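PDB 3GF6: DUF3845 domain-containing protein from Bacteroides thetaiotaomicron VPI-5482, which is of unknown function but is a bacterial lipoprotein with an all-beta fold, assigned to a family in the C1q/TNF clan. Local coordinates for residues G18-E23 with D179-S184; Y112-R117 with F215-Q220. All blocks are in the same frame, centred on the assembly; numbering follows the deposited sequence.

Interactions 1 and 2 lie side by side at one end of an antiparallel sheet, their centres about 8 Å apart and on the same side of the chain's centre. Strand 112-123 is the middle of the group: strand 171-183 pairs with it along one edge and strand 203-219 along the other. Interaction 1 adds the loop 18-23 to strand 171-183, while interaction 2 is the pairing of 112-117 with 215-220. Along the chain the order is 18-23, 112-117, 179-184, 215-220, so the two contacts interlock. Strand 171-183 is tied to K115 by the D179 salt bridge and to Q220 OE1 by a probable hydrogen bond from D182 N; the loop joins through L22 O, which accepts from K115 NZ.

Interaction 1 of 2, residues G18-E23 with D179-S184; sequences GGPALE and DRSDLS. With EDO (1,2-ethanediol), chain G.
G19 and S181 form a single antiparallel bridge, a hydrogen-bonded pair in which G19 N gives to S181 O at 2.7 Å and S181 N to G19 O at 3.0 Å. It lays the loop between strands 14-16 and 29-35 along the end of strand 171-183, where D182 and L183 form a G1 beta bulge opposite Y112. The R180 side chain, bent at chi2 (-74°) and chi3 (-78°), curls round G19 O and brings the guanidinium edge to two carbonyls: NH2 meets G18 O at 2.8 Å and NE meets G19 O at 3.0 Å. S181 N and R180 NE grip G19 O from opposite faces of its plane. S181 OG donates a hydrogen bond to P20 O at 2.6 Å, on a lone pair. A21 CB lies 3.4 Å from D179 OD1, an oxygen whose salt bridge is to K115. A CB on G19 would clash with D182 OD2 and S181 OG; G18's backbone angles alone require glycine. A leucine replacing R180 would probably leave G18 O without its guanidinium donor and G19 O held by S181 N, loosening the 18-19 end. The loop is thus held mainly through its carbonyls, by amide, guanidinium and hydroxyl.

Interaction 2 of 2, residues Y112-R117 with F215-Q220; sequences YAVKLR and FELYEQ. With EDO (1,2-ethanediol), chain G; EDO (1,2-ethanediol), chain C.
An antiparallel strand pair within a beta sheet joins 112-117 to 215-219, with axes 4.7 Å apart and N-to-C directions at 161°. A113 with Y218 and K115 with E216 are hydrogen-bonded pairs; Y112 with E219, V114 with L217 and L116 with F215 are the non-hydrogen-bonded pairs between and beside them. The bond from Y218 N to A113 O is 2.8 Å long and almost straight, and A113 N returns one to Y218 O at 2.9 Å.

Y112, V114, L116, F215 and L217 share one face with E219; all but E219 are buried, and their contacts are mostly apolar. L217 CG is anti to the backbone N (chi1 -179°), which carries CD1 across toward strand 112-117, where it fits between V114 CG2 at 3.6 Å and Y112 CD1 at 3.7 Å. F215 puts its CE1 against V114 CG1, and L116 CD2 comes to the edge of the same ring. Y112 and E219 run side by side, with ring and carboxylate planes 79° apart; a water links Y112 OH to E219 OE2, and the hydroxyl also bonds S105.

On the face of A113, K115, E216 and Y218, the Y218 hydroxyl donates to E216 OE1 at 2.8 Å, from above the carboxylate plane. The K115 chain passes these groups, its CD 3.9 Å from Y218 CE1, before NZ turns away to D179 and L22 O.

Strand 112-123 has strand 171-183 along its other edge, through backbone bonds of Y112 with L183 and V114 with R180. Beyond 215-219 comes strand 29-35, where F215 bonds S34 through the backbone and L217 packs on V31, placing this pair in the interior of the sheet.

Interaction 1 of 2, residues G18-E23 with D179-S184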
loop_
_atom_site.group_PDB
_atom_site.type_symbol
_atom_site.label_atom_id
_atom_site.label_comp_id
_atom_site.label_asym_id
_atom_site.label_seq_id
_atom_site.Cartn_x
_atom_site.Cartn_y
_atom_site.Cartn_z
ATOM N N GLY A 18 -8.113 -14.614 -5.091
ATOM C CA GLY A 18 -8.971 -14.164 -6.201
ATOM C C GLY A 18 -9.036 -15.225 -7.276
ATOM O O GLY A 18 -8.275 -16.194 -7.252
ATOM N N GLY A 19 -9.926 -15.028 -8.244
ATOM C CA GLY A 19 -9.900 -15.829 -9.467
ATOM C C GLY A 19 -8.649 -15.512 -10.283
ATOM O O GLY A 19 -7.899 -14.584 -9.972
ATOM N N PRO A 20 -8.420 -16.268 -11.353
ATOM C CA PRO A 20 -7.208 -16.081 -12.144
ATOM C C PRO A 20 -7.195 -14.754 -12.928
ATOM O O PRO A 20 -8.231 -14.081 -13.051
ATOM C CB PRO A 20 -7.232 -17.285 -13.100
ATOM C CG PRO A 20 -8.671 -17.661 -13.210
ATOM C CD PRO A 20 -9.311 -17.300 -11.905
ATOM N N ALA A 21 -6.029 -14.397 -13.455
ATOM C CA ALA A 21 -5.863 -13.187 -14.245
ATOM C C ALA A 21 -6.975 -13.081 -15.261
ATOM O O ALA A 21 -7.242 -14.047 -15.981
ATOM C CB ALA A 21 -4.490 -13.177 -14.961
ATOM N N LEU A 22 -7.611 -11.908 -15.319
ATOM C CA LEU A 22 -8.693 -11.636 -16.277
ATOM C C LEU A 22 -8.168 -11.420 -17.674
ATOM O O LEU A 22 -7.356 -10.535 -17.890
ATOM C CB LEU A 22 -9.474 -10.384 -15.889
ATOM C CG LEU A 22 -10.593 -9.930 -16.831
ATOM C CD1 LEU A 22 -11.779 -10.987 -16.843
ATOM C CD2 LEU A 22 -11.074 -8.537 -16.445
ATOM N N GLU A 23 -8.673 -12.199 -18.625
ATOM C CA GLU A 23 -8.393 -11.945 -20.042
ATOM C C GLU A 23 -9.456 -11.005 -20.515
ATOM O O GLU A 23 -10.605 -11.406 -20.814
ATOM C CB GLU A 23 -8.408 -13.233 -20.879
ATOM C CG GLU A 23 -7.347 -14.227 -20.500
ATOM C CD GLU A 23 -5.915 -13.677 -20.572
ATOM O OE1 GLU A 23 -5.634 -12.730 -21.352
ATOM O OE2 GLU A 23 -5.064 -14.218 -19.830
ATOM N N ASP A 179 -2.535 -9.687 -10.428
ATOM C CA ASP A 179 -3.430 -9.830 -11.565
ATOM C C ASP A 179 -4.452 -10.935 -11.302
ATOM O O ASP A 179 -4.237 -12.107 -11.606
ATOM C CB ASP A 179 -2.559 -10.102 -12.791
ATOM C CG ASP A 179 -3.313 -10.080 -14.109
ATOM O OD1 ASP A 179 -4.542 -9.867 -14.184
ATOM O OD2 ASP A 179 -2.610 -10.319 -15.121
ATOM N N ARG A 180 -5.573 -10.563 -10.694
ATOM C CA ARG A 180 -6.557 -11.557 -10.284
ATOM C C ARG A 180 -7.948 -10.980 -10.476
ATOM O O ARG A 180 -8.103 -9.792 -10.803
ATOM C CB ARG A 180 -6.324 -12.029 -8.843
ATOM C CG ARG A 180 -4.934 -12.581 -8.553
ATOM C CD ARG A 180 -4.719 -14.001 -9.168
ATOM N NE ARG A 180 -5.367 -15.003 -8.330
ATOM C CZ ARG A 180 -4.783 -15.724 -7.364
ATOM N NH1 ARG A 180 -3.478 -15.669 -7.092
ATOM N NH2 ARG A 180 -5.528 -16.556 -6.679
ATOM N N SER A 181 -8.945 -11.847 -10.338
ATOM C CA SER A 181 -10.300 -11.539 -10.710
ATOM C C SER A 181 -11.318 -12.007 -9.656
ATOM O O SER A 181 -10.936 -12.509 -8.615
ATOM C CB SER A 181 -10.577 -12.234 -12.057
ATOM O OG SER A 181 -10.564 -13.647 -11.907
ATOM N N ASP A 182 -12.601 -11.853 -9.982
ATOM C CA ASP A 182 -13.726 -12.332 -9.178
ATOM C C ASP A 182 -13.719 -11.751 -7.755
ATOM O O ASP A 182 -14.065 -12.448 -6.784
ATOM C CB ASP A 182 -13.741 -13.870 -9.074
ATOM C CG ASP A 182 -13.767 -14.561 -10.422
ATOM O OD1 ASP A 182 -14.322 -13.982 -11.419
ATOM O OD2 ASP A 182 -13.253 -15.715 -10.467
ATOM N N LEU A 183 -13.335 -10.481 -7.633
ATOM C CA LEU A 183 -13.280 -9.850 -6.332
ATOM C C LEU A 183 -14.567 -9.071 -6.040
ATOM O O LEU A 183 -15.144 -8.470 -6.949
ATOM C CB LEU A 183 -12.090 -8.925 -6.261
ATOM C CG LEU A 183 -10.723 -9.523 -6.600
ATOM C CD1 LEU A 183 -9.669 -8.387 -6.583
ATOM C CD2 LEU A 183 -10.386 -10.677 -5.618
ATOM N N SER A 184 -14.989 -9.114 -4.772
ATOM C CA SER A 184 -16.153 -8.366 -4.274
ATOM C C SER A 184 -15.691 -7.404 -3.182
ATOM O O SER A 184 -14.914 -7.762 -2.296
ATOM C CB SER A 184 -17.228 -9.299 -3.698
ATOM O OG SER A 184 -17.771 -10.158 -4.690
HETATM C C1 EDO G . -0.252 -7.134 -13.374
HETATM O O1 EDO G . 0.957 -6.373 -13.477
HETATM C C2 EDO G . -0.105 -8.337 -14.309
HETATM O O2 EDO G . -0.923 -8.154 -15.465
HETATM O O HOH W 1 -6.955 -9.617 -13.540
#

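Interaction 2 of 2, residues Y112-R117 with F215-Q220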
loop_
_atom_site.group_PDB
_atom_site.type_symbol
_atom_site.label_atom_id
_atom_site.label_comp_id
_atom_site.label_asym_id
_atom_site.label_seq_id
_atom_site.Cartn_x
_atom_site.Cartn_y
_atom_site.Cartn_z
ATOM N N TYR A 112 -15.067 -7.735 -9.609
ATOM C CA TYR A 112 -13.951 -6.901 -10.000
ATOM C C TYR A 112 -12.676 -7.686 -10.259
ATOM O O TYR A 112 -12.423 -8.711 -9.618
ATOM C CB TYR A 112 -13.665 -5.865 -8.912
ATOM C CG TYR A 112 -14.708 -4.802 -8.711
ATOM C CD1 TYR A 112 -14.786 -3.720 -9.574
ATOM C CD2 TYR A 112 -15.628 -4.877 -7.649
ATOM C CE1 TYR A 112 -15.739 -2.694 -9.381
ATOM C CE2 TYR A 112 -16.567 -3.876 -7.421
ATOM C CZ TYR A 112 -16.627 -2.776 -8.314
ATOM O OH TYR A 112 -17.549 -1.774 -8.140
ATOM N N ALA A 113 -11.853 -7.168 -11.184
ATOM C CA ALA A 113 -10.518 -7.700 -11.432
ATOM C C ALA A 113 -9.541 -6.555 -11.318
ATOM O O ALA A 113 -9.859 -5.427 -11.711
ATOM C CB ALA A 113 -10.433 -8.345 -12.836
ATOM N N VAL A 114 -8.356 -6.835 -10.780
ATOM C CA VAL A 114 -7.316 -5.843 -10.569
ATOM C C VAL A 114 -6.038 -6.290 -11.271
ATOM O O VAL A 114 -5.642 -7.451 -11.184
ATOM C CB VAL A 114 -7.029 -5.621 -9.028
ATOM C CG1 VAL A 114 -5.779 -4.782 -8.777
ATOM C CG2 VAL A 114 -8.236 -4.943 -8.358
ATOM N N LYS A 115 -5.375 -5.339 -11.925
ATOM C CA LYS A 115 -4.034 -5.539 -12.471
ATOM C C LYS A 115 -3.205 -4.392 -11.972
ATOM O O LYS A 115 -3.603 -3.213 -12.142
ATOM C CB LYS A 115 -4.052 -5.511 -14.009
ATOM C CG LYS A 115 -5.002 -6.591 -14.624
ATOM C CD LYS A 115 -5.024 -6.539 -16.130
ATOM C CE LYS A 115 -5.854 -7.670 -16.732
ATOM N NZ LYS A 115 -5.194 -8.980 -16.604
ATOM N N LEU A 116 -2.103 -4.718 -11.305
ATOM C CA LEU A 116 -1.246 -3.675 -10.788
ATOM C C LEU A 116 0.208 -4.050 -10.829
ATOM O O LEU A 116 0.567 -5.236 -10.882
ATOM C CB LEU A 116 -1.669 -3.252 -9.369
ATOM C CG LEU A 116 -1.513 -4.232 -8.193
ATOM C CD1 LEU A 116 -0.054 -4.300 -7.691
ATOM C CD2 LEU A 116 -2.449 -3.842 -7.046
ATOM N N ARG A 117 1.053 -3.030 -10.839
ATOM C CA ARG A 117 2.491 -3.199 -10.602
ATOM C C ARG A 117 2.903 -2.115 -9.618
ATOM O O ARG A 117 2.505 -0.977 -9.773
ATOM C CB ARG A 117 3.307 -3.102 -11.892
ATOM C CG ARG A 117 4.810 -3.328 -11.697
ATOM C CD ARG A 117 5.471 -3.471 -13.082
ATOM N NE ARG A 117 6.907 -3.674 -12.995
ATOM C CZ ARG A 117 7.714 -3.622 -14.047
ATOM N NH1 ARG A 117 7.209 -3.371 -15.254
ATOM N NH2 ARG A 117 9.017 -3.804 -13.893
ATOM N N PHE A 215 -1.970 0.939 -11.759
ATOM C CA PHE A 215 -3.097 0.305 -11.109
ATOM C C PHE A 215 -4.270 0.350 -12.046
ATOM O O PHE A 215 -4.592 1.411 -12.544
ATOM C CB PHE A 215 -3.439 1.078 -9.830
ATOM C CG PHE A 215 -4.657 0.574 -9.147
ATOM C CD1 PHE A 215 -4.562 -0.484 -8.254
ATOM C CD2 PHE A 215 -5.916 1.071 -9.464
ATOM C CE1 PHE A 215 -5.713 -0.987 -7.644
ATOM C CE2 PHE A 215 -7.062 0.558 -8.880
ATOM C CZ PHE A 215 -6.965 -0.457 -7.967
ATOM N N GLU A 216 -4.932 -0.797 -12.261
ATOM C CA GLU A 216 -6.130 -0.916 -13.096
ATOM C C GLU A 216 -7.192 -1.709 -12.378
ATOM O O GLU A 216 -6.877 -2.712 -11.734
ATOM C CB GLU A 216 -5.856 -1.631 -14.417
ATOM C CG GLU A 216 -4.870 -0.907 -15.271
ATOM C CD GLU A 216 -4.510 -1.634 -16.557
ATOM O OE1 GLU A 216 -4.918 -2.784 -16.771
ATOM O OE2 GLU A 216 -3.806 -1.019 -17.369
ATOM N N LEU A 217 -8.438 -1.276 -12.536
ATOM C CA LEU A 217 -9.603 -1.935 -11.959
ATOM C C LEU A 217 -10.686 -2.119 -13.043
ATOM O O LEU A 217 -11.093 -1.153 -13.698
ATOM C CB LEU A 217 -10.183 -1.118 -10.807
ATOM C CG LEU A 217 -11.400 -1.702 -10.077
ATOM C CD1 LEU A 217 -11.098 -3.065 -9.407
ATOM C CD2 LEU A 217 -11.895 -0.685 -9.019
ATOM N N TYR A 218 -11.121 -3.359 -13.205
ATOM C CA TYR A 218 -12.158 -3.739 -14.140
ATOM C C TYR A 218 -13.405 -4.211 -13.408
ATOM O O TYR A 218 -13.304 -4.911 -12.397
ATOM C CB TYR A 218 -11.663 -4.883 -15.048
ATOM C CG TYR A 218 -10.487 -4.485 -15.892
ATOM C CD1 TYR A 218 -9.180 -4.565 -15.397
ATOM C CD2 TYR A 218 -10.680 -3.956 -17.178
ATOM C CE1 TYR A 218 -8.090 -4.152 -16.176
ATOM C CE2 TYR A 218 -9.601 -3.553 -17.951
ATOM C CZ TYR A 218 -8.318 -3.650 -17.441
ATOM O OH TYR A 218 -7.260 -3.263 -18.208
ATOM N N GLU A 219 -14.573 -3.848 -13.943
ATOM C CA GLU A 219 -15.809 -4.531 -13.645
ATOM C C GLU A 219 -15.918 -5.680 -14.660
ATOM O O GLU A 219 -15.810 -5.448 -15.853
ATOM C CB GLU A 219 -17.014 -3.621 -13.797
ATOM C CG GLU A 219 -17.192 -2.577 -12.755
ATOM C CD GLU A 219 -18.472 -1.754 -12.951
ATOM O OE1 GLU A 219 -19.299 -2.095 -13.829
ATOM O OE2 GLU A 219 -18.617 -0.722 -12.258
ATOM N N GLN A 220 -16.073 -6.912 -14.186
ATOM C CA GLN A 220 -16.176 -8.076 -15.076
ATOM C C GLN A 220 -17.565 -8.244 -15.676
ATOM O O GLN A 220 -18.556 -8.107 -14.971
ATOM C CB GLN A 220 -15.814 -9.359 -14.319
ATOM C CG GLN A 220 -14.414 -9.365 -13.825
ATOM C CD GLN A 220 -14.056 -10.563 -12.951
ATOM O OE1 GLN A 220 -13.280 -10.415 -12.029
ATOM N NE2 GLN A 220 -14.564 -11.748 -13.282
HETATM C C1 EDO G . -0.252 -7.134 -13.374
HETATM O O1 EDO G . 0.957 -6.373 -13.477
HETATM C C2 EDO G . -0.105 -8.337 -14.309
HETATM O O2 EDO G . -0.923 -8.154 -15.465
HETATM C C1 EDO C . 4.770 -4.394 -17.026
HETATM O O1 EDO C . 4.367 -3.202 -16.402
HETATM C C2 EDO C . 3.706 -4.719 -18.019
HETATM O O2 EDO C . 4.012 -3.843 -19.076
HETATM O O HOH W 2 -17.619 0.127 -10.160
#